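Local coordinates for acetylxylan esterase / glucomannan deacetylase (Cellvibrio japonicus, PDB 2WAA), which removes acetyl groups from acetylated xylan and glucomannan, helping to break down plant cell wall polysaccharides, at residues R164-D176 / H322-R334. Residues are numbered along the deposited sequence; the frame is centred on the assembly and turned at random. Where two conformers were deposited one is given.
Sequences RESYGMLTAKALD and HAAMARELTPQLR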
loop_
_atom_site.group_PDB
_atom_site.type_symbol
_atom_site.label_atom_id
_atom_site.label_comp_id
_atom_site.label_asym_id
_atom_site.label_seq_id
_atom_site.Cartn_x
_atom_site.Cartn_y
_atom_site.Cartn_z
ATOM N N ARG A 164 -7.717 -1.794 1.989
ATOM C CA ARG A 164 -8.027 -2.100 3.399
ATOM C C ARG A 164 -8.126 -3.599 3.649
ATOM O O ARG A 164 -7.808 -4.071 4.747
ATOM C CB ARG A 164 -9.415 -1.557 3.810
ATOM C CG ARG A 164 -9.573 -0.155 4.284
ATOM C CD ARG A 164 -11.099 0.314 4.070
ATOM N NE ARG A 164 -12.066 -0.781 4.300
ATOM C CZ ARG A 164 -12.946 -1.299 3.416
ATOM N NH1 ARG A 164 -13.111 -0.862 2.137
ATOM N NH2 ARG A 164 -13.701 -2.293 3.832
ATOM N N GLU A 165 -8.654 -4.330 2.651
ATOM C CA GLU A 165 -8.865 -5.765 2.771
ATOM C C GLU A 165 -7.798 -6.609 2.106
ATOM O O GLU A 165 -7.937 -7.843 2.007
ATOM C CB GLU A 165 -10.271 -6.133 2.266
ATOM C CG GLU A 165 -11.268 -5.470 3.215
ATOM C CD GLU A 165 -12.679 -5.847 2.959
ATOM O OE1 GLU A 165 -13.288 -5.256 2.051
ATOM O OE2 GLU A 165 -13.169 -6.745 3.685
ATOM N N SER A 166 -6.715 -5.959 1.702
ATOM C CA SER A 166 -5.560 -6.689 1.164
ATOM C C SER A 166 -4.750 -7.349 2.294
ATOM O O SER A 166 -4.762 -6.874 3.447
ATOM C CB SER A 166 -4.684 -5.736 0.333
ATOM O OG SER A 166 -3.956 -4.825 1.186
ATOM N N TYR A 167 -4.012 -8.429 1.978
ATOM C CA TYR A 167 -3.336 -9.159 3.016
ATOM C C TYR A 167 -2.355 -8.264 3.790
ATOM O O TYR A 167 -2.182 -8.454 5.005
ATOM C CB TYR A 167 -2.601 -10.405 2.468
ATOM C CG TYR A 167 -1.283 -10.048 1.804
ATOM C CD1 TYR A 167 -0.096 -10.129 2.527
ATOM C CD2 TYR A 167 -1.242 -9.598 0.469
ATOM C CE1 TYR A 167 1.182 -9.789 1.940
ATOM C CE2 TYR A 167 0.001 -9.239 -0.132
ATOM C CZ TYR A 167 1.199 -9.354 0.633
ATOM O OH TYR A 167 2.404 -9.023 0.060
ATOM N N GLY A 168 -1.727 -7.309 3.102
ATOM C CA GLY A 168 -0.716 -6.435 3.748
ATOM C C GLY A 168 -1.374 -5.561 4.822
ATOM O O GLY A 168 -0.849 -5.450 5.933
ATOM N N MET A 169 -2.533 -4.995 4.507
ATOM C CA MET A 169 -3.241 -4.170 5.507
ATOM C C MET A 169 -3.884 -5.008 6.621
ATOM O O MET A 169 -3.842 -4.604 7.796
ATOM C CB MET A 169 -4.215 -3.184 4.870
ATOM C CG MET A 169 -3.519 -2.228 3.852
ATOM S SD MET A 169 -4.463 -0.670 3.639
ATOM C CE MET A 169 -3.767 0.371 4.916
ATOM N N LEU A 170 -4.401 -6.193 6.278
ATOM C CA LEU A 170 -4.980 -7.074 7.315
ATOM C C LEU A 170 -3.905 -7.563 8.259
ATOM O O LEU A 170 -4.157 -7.629 9.457
ATOM C CB LEU A 170 -5.663 -8.305 6.695
ATOM C CG LEU A 170 -6.905 -7.949 5.893
ATOM C CD1 LEU A 170 -7.385 -9.197 5.194
ATOM C CD2 LEU A 170 -7.957 -7.398 6.825
ATOM N N THR A 171 -2.713 -7.906 7.728
ATOM C CA THR A 171 -1.592 -8.360 8.528
ATOM C C THR A 171 -1.110 -7.240 9.488
ATOM O O THR A 171 -0.881 -7.511 10.672
ATOM C CB THR A 171 -0.448 -8.854 7.633
ATOM O OG1 THR A 171 -0.916 -9.987 6.853
ATOM C CG2 THR A 171 0.742 -9.277 8.447
ATOM N N ALA A 172 -0.948 -6.026 8.957
ATOM C CA ALA A 172 -0.553 -4.856 9.774
ATOM C C ALA A 172 -1.557 -4.604 10.894
ATOM O O ALA A 172 -1.136 -4.358 12.037
ATOM C CB ALA A 172 -0.391 -3.605 8.914
ATOM N N LYS A 173 -2.834 -4.665 10.572
ATOM C CA LYS A 173 -3.905 -4.494 11.591
ATOM C C LYS A 173 -3.796 -5.572 12.683
ATOM O O LYS A 173 -3.731 -5.263 13.885
ATOM C CB LYS A 173 -5.292 -4.566 10.945
ATOM C CG LYS A 173 -6.439 -4.377 11.932
ATOM C CD LYS A 173 -7.735 -4.529 11.151
ATOM C CE LYS A 173 -8.916 -3.902 11.901
ATOM N NZ LYS A 173 -9.470 -4.940 12.806
ATOM N N ALA A 174 -3.707 -6.836 12.279
ATOM C CA ALA A 174 -3.470 -7.902 13.278
ATOM C C ALA A 174 -2.220 -7.669 14.158
ATOM O O ALA A 174 -2.220 -7.980 15.379
ATOM C CB ALA A 174 -3.463 -9.289 12.576
ATOM N N LEU A 175 -1.153 -7.079 13.597
ATOM C CA LEU A 175 0.068 -6.860 14.334
ATOM C C LEU A 175 0.121 -5.486 15.038
ATOM O O LEU A 175 1.186 -5.111 15.525
ATOM C CB LEU A 175 1.295 -6.960 13.402
ATOM C CG LEU A 175 1.482 -8.336 12.764
ATOM C CD1 LEU A 175 2.593 -8.308 11.746
ATOM C CD2 LEU A 175 1.738 -9.339 13.877
ATOM N N ASP A 176 -1.000 -4.767 15.036
ATOM C CA ASP A 176 -1.087 -3.399 15.631
ATOM C C ASP A 176 0.038 -2.519 15.112
ATOM O O ASP A 176 0.827 -1.940 15.875
ATOM C CB ASP A 176 -1.003 -3.467 17.165
ATOM C CG ASP A 176 -1.436 -2.153 17.842
ATOM O OD1 ASP A 176 -2.154 -1.328 17.220
ATOM O OD2 ASP A 176 -1.060 -1.973 19.002
ATOM N N HIS A 322 -7.108 -13.363 0.332
ATOM C CA HIS A 322 -6.289 -12.366 1.053
ATOM C C HIS A 322 -6.419 -12.518 2.569
ATOM O O HIS A 322 -5.461 -12.373 3.299
ATOM C CB HIS A 322 -6.686 -10.952 0.639
ATOM C CG HIS A 322 -5.969 -10.464 -0.582
ATOM N ND1 HIS A 322 -4.840 -9.673 -0.521
ATOM C CD2 HIS A 322 -6.223 -10.667 -1.902
ATOM C CE1 HIS A 322 -4.410 -9.419 -1.751
ATOM N NE2 HIS A 322 -5.236 -10.010 -2.615
ATOM N N ALA A 323 -7.638 -12.775 3.059
ATOM C CA ALA A 323 -7.823 -13.008 4.493
ATOM C C ALA A 323 -7.036 -14.243 4.934
ATOM O O ALA A 323 -6.357 -14.218 5.970
ATOM C CB ALA A 323 -9.338 -13.171 4.806
ATOM N N ALA A 324 -7.066 -15.289 4.103
ATOM C CA ALA A 324 -6.301 -16.513 4.414
ATOM C C ALA A 324 -4.804 -16.205 4.444
ATOM O O ALA A 324 -4.070 -16.720 5.301
ATOM C CB ALA A 324 -6.612 -17.623 3.423
ATOM N N MET A 325 -4.342 -15.365 3.497
ATOM C CA MET A 325 -2.952 -15.067 3.389
ATOM C C MET A 325 -2.465 -14.340 4.670
ATOM O O MET A 325 -1.393 -14.627 5.192
ATOM C CB MET A 325 -2.696 -14.175 2.141
ATOM C CG MET A 325 -2.875 -14.906 0.811
ATOM S SD MET A 325 -2.777 -13.704 -0.552
ATOM C CE MET A 325 -1.201 -13.022 -0.300
ATOM N N ALA A 326 -3.293 -13.438 5.198
ATOM C CA ALA A 326 -2.905 -12.734 6.394
ATOM C C ALA A 326 -2.855 -13.711 7.561
ATOM O O ALA A 326 -1.952 -13.640 8.380
ATOM C CB ALA A 326 -3.912 -11.564 6.676
ATOM N N ARG A 327 -3.820 -14.632 7.637
ATOM C CA ARG A 327 -3.802 -15.667 8.707
ATOM C C ARG A 327 -2.577 -16.610 8.658
ATOM O O ARG A 327 -2.113 -17.130 9.714
ATOM C CB ARG A 327 -5.105 -16.473 8.674
ATOM C CG ARG A 327 -6.323 -15.645 9.069
ATOM C CD ARG A 327 -7.526 -16.574 9.274
ATOM N NE ARG A 327 -7.893 -17.313 8.067
ATOM C CZ ARG A 327 -8.837 -16.911 7.209
ATOM N NH1 ARG A 327 -9.497 -15.786 7.423
ATOM N NH2 ARG A 327 -9.113 -17.638 6.148
ATOM N N GLU A 328 -2.033 -16.860 7.461
ATOM C CA GLU A 328 -0.875 -17.729 7.336
ATOM C C GLU A 328 0.413 -17.005 7.639
ATOM O O GLU A 328 1.342 -17.581 8.195
ATOM C CB GLU A 328 -0.770 -18.298 5.918
ATOM C CG GLU A 328 -1.617 -19.487 5.640
ATOM C CD GLU A 328 -1.178 -20.171 4.361
ATOM O OE1 GLU A 328 -0.349 -19.604 3.610
ATOM O OE2 GLU A 328 -1.641 -21.287 4.108
ATOM N N LEU A 329 0.464 -15.734 7.243
ATOM C CA LEU A 329 1.684 -14.943 7.330
ATOM C C LEU A 329 1.862 -14.418 8.767
ATOM O O LEU A 329 2.958 -14.427 9.297
ATOM C CB LEU A 329 1.577 -13.761 6.362
ATOM C CG LEU A 329 2.615 -12.654 6.448
ATOM C CD1 LEU A 329 4.016 -13.284 6.199
ATOM C CD2 LEU A 329 2.331 -11.586 5.412
ATOM N N THR A 330 0.764 -13.940 9.362
ATOM C CA THR A 330 0.805 -13.198 10.636
ATOM C C THR A 330 1.531 -13.997 11.724
ATOM O O THR A 330 2.464 -13.478 12.333
ATOM C CB THR A 330 -0.620 -12.725 11.061
ATOM O OG1 THR A 330 -1.100 -11.758 10.086
ATOM C CG2 THR A 330 -0.563 -12.058 12.456
ATOM N N PRO A 331 1.173 -15.286 11.913
ATOM C CA PRO A 331 1.871 -16.075 12.956
ATOM C C PRO A 331 3.388 -16.212 12.765
ATOM O O PRO A 331 4.135 -16.216 13.748
ATOM C CB PRO A 331 1.212 -17.473 12.866
ATOM C CG PRO A 331 -0.074 -17.279 12.139
ATOM C CD PRO A 331 0.089 -16.037 11.259
ATOM N N GLN A 332 3.829 -16.319 11.509
ATOM C CA GLN A 332 5.229 -16.403 11.211
ATOM C C GLN A 332 5.919 -15.072 11.524
ATOM O O GLN A 332 7.017 -15.073 12.096
ATOM C CB GLN A 332 5.446 -16.786 9.751
ATOM C CG GLN A 332 4.868 -18.167 9.392
ATOM C CD GLN A 332 5.124 -18.495 7.911
ATOM O OE1 GLN A 332 6.261 -18.798 7.514
ATOM N NE2 GLN A 332 4.074 -18.419 7.094
ATOM N N LEU A 333 5.288 -13.943 11.138
ATOM C CA LEU A 333 5.798 -12.629 11.481
ATOM C C LEU A 333 5.881 -12.430 13.008
ATOM O O LEU A 333 6.846 -11.803 13.517
ATOM C CB LEU A 333 4.931 -11.551 10.853
ATOM C CG LEU A 333 4.926 -11.608 9.335
ATOM C CD1 LEU A 333 4.136 -10.402 8.743
ATOM C CD2 LEU A 333 6.372 -11.585 8.752
ATOM N N ARG A 334 4.903 -12.937 13.735
ATOM C CA ARG A 334 5.025 -12.803 15.212
ATOM C C ARG A 334 6.321 -13.452 15.728
ATOM O O ARG A 334 6.990 -12.913 16.642
ATOM C CB ARG A 334 3.828 -13.412 15.953
ATOM C CG ARG A 334 2.491 -12.747 15.614
ATOM C CD ARG A 334 1.429 -13.059 16.670
ATOM N NE ARG A 334 0.135 -12.441 16.333
ATOM C CZ ARG A 334 -0.221 -11.199 16.658
ATOM N NH1 ARG A 334 0.625 -10.420 17.335
ATOM N NH2 ARG A 334 -1.421 -10.741 16.299
#
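Two helices on the same side of the parallel beta-sheet of the SGNH-hydrolase domain, 167-174 and 319-337, pack here through Tyr167 and Thr171, with Leu175 just past the first helix's end, against His322, Ala326, Thr330 and Arg334, their local axes 8.3 Å apart and crossing at -45°. At the start of helix 167-174, where backbone N-H groups lack partners in a preceding turn, imidazole suits the place: His322 ND1 accepts from Tyr167 N (2.9 Å), with the donor in the ring plane, which would favour the tautomer protonated at NE2. Tyr167 is a knob among His322, Met325, Ala326 and Leu329. Its chi1 of 79° swings the ring in among these side chains, where one face meets Met325 CE, 3.8 Å from the ring centroid, while Leu329 CD2 lies at its edge; its hydroxyl bonds to Thr143. Small Ala326 lets the helices close in, its CB meeting Leu170 CB (3.7 Å) and Thr171 OG1 (3.4 Å). Thr171 is the next knob. Its hydroxyl is turned back to Tyr167 O (2.7 Å), so the buried polar atom is satisfied within its own helix and CG2 can face Leu333 CD1; Thr330 OG1 likewise bonds to Ala326 O, and its CG2 packs on Leu175 CD2. At the far end, Arg334 reaches along Leu175, whose CD2 lies over one guanidinium face, and NH2 makes a weak bond to Ala174 O (3.0 Å) near the helix C-terminus, while NH1 binds Trp339 O. Leu175 and Leu333 also rest on sheet strands, and the His322 side chain comes within about 6 Å of that of His316, the probable charge-relay histidine, without touching it: neighbouring helices of one layer of the three-layer alpha/beta/alpha sandwich typical of SGNH hydrolases.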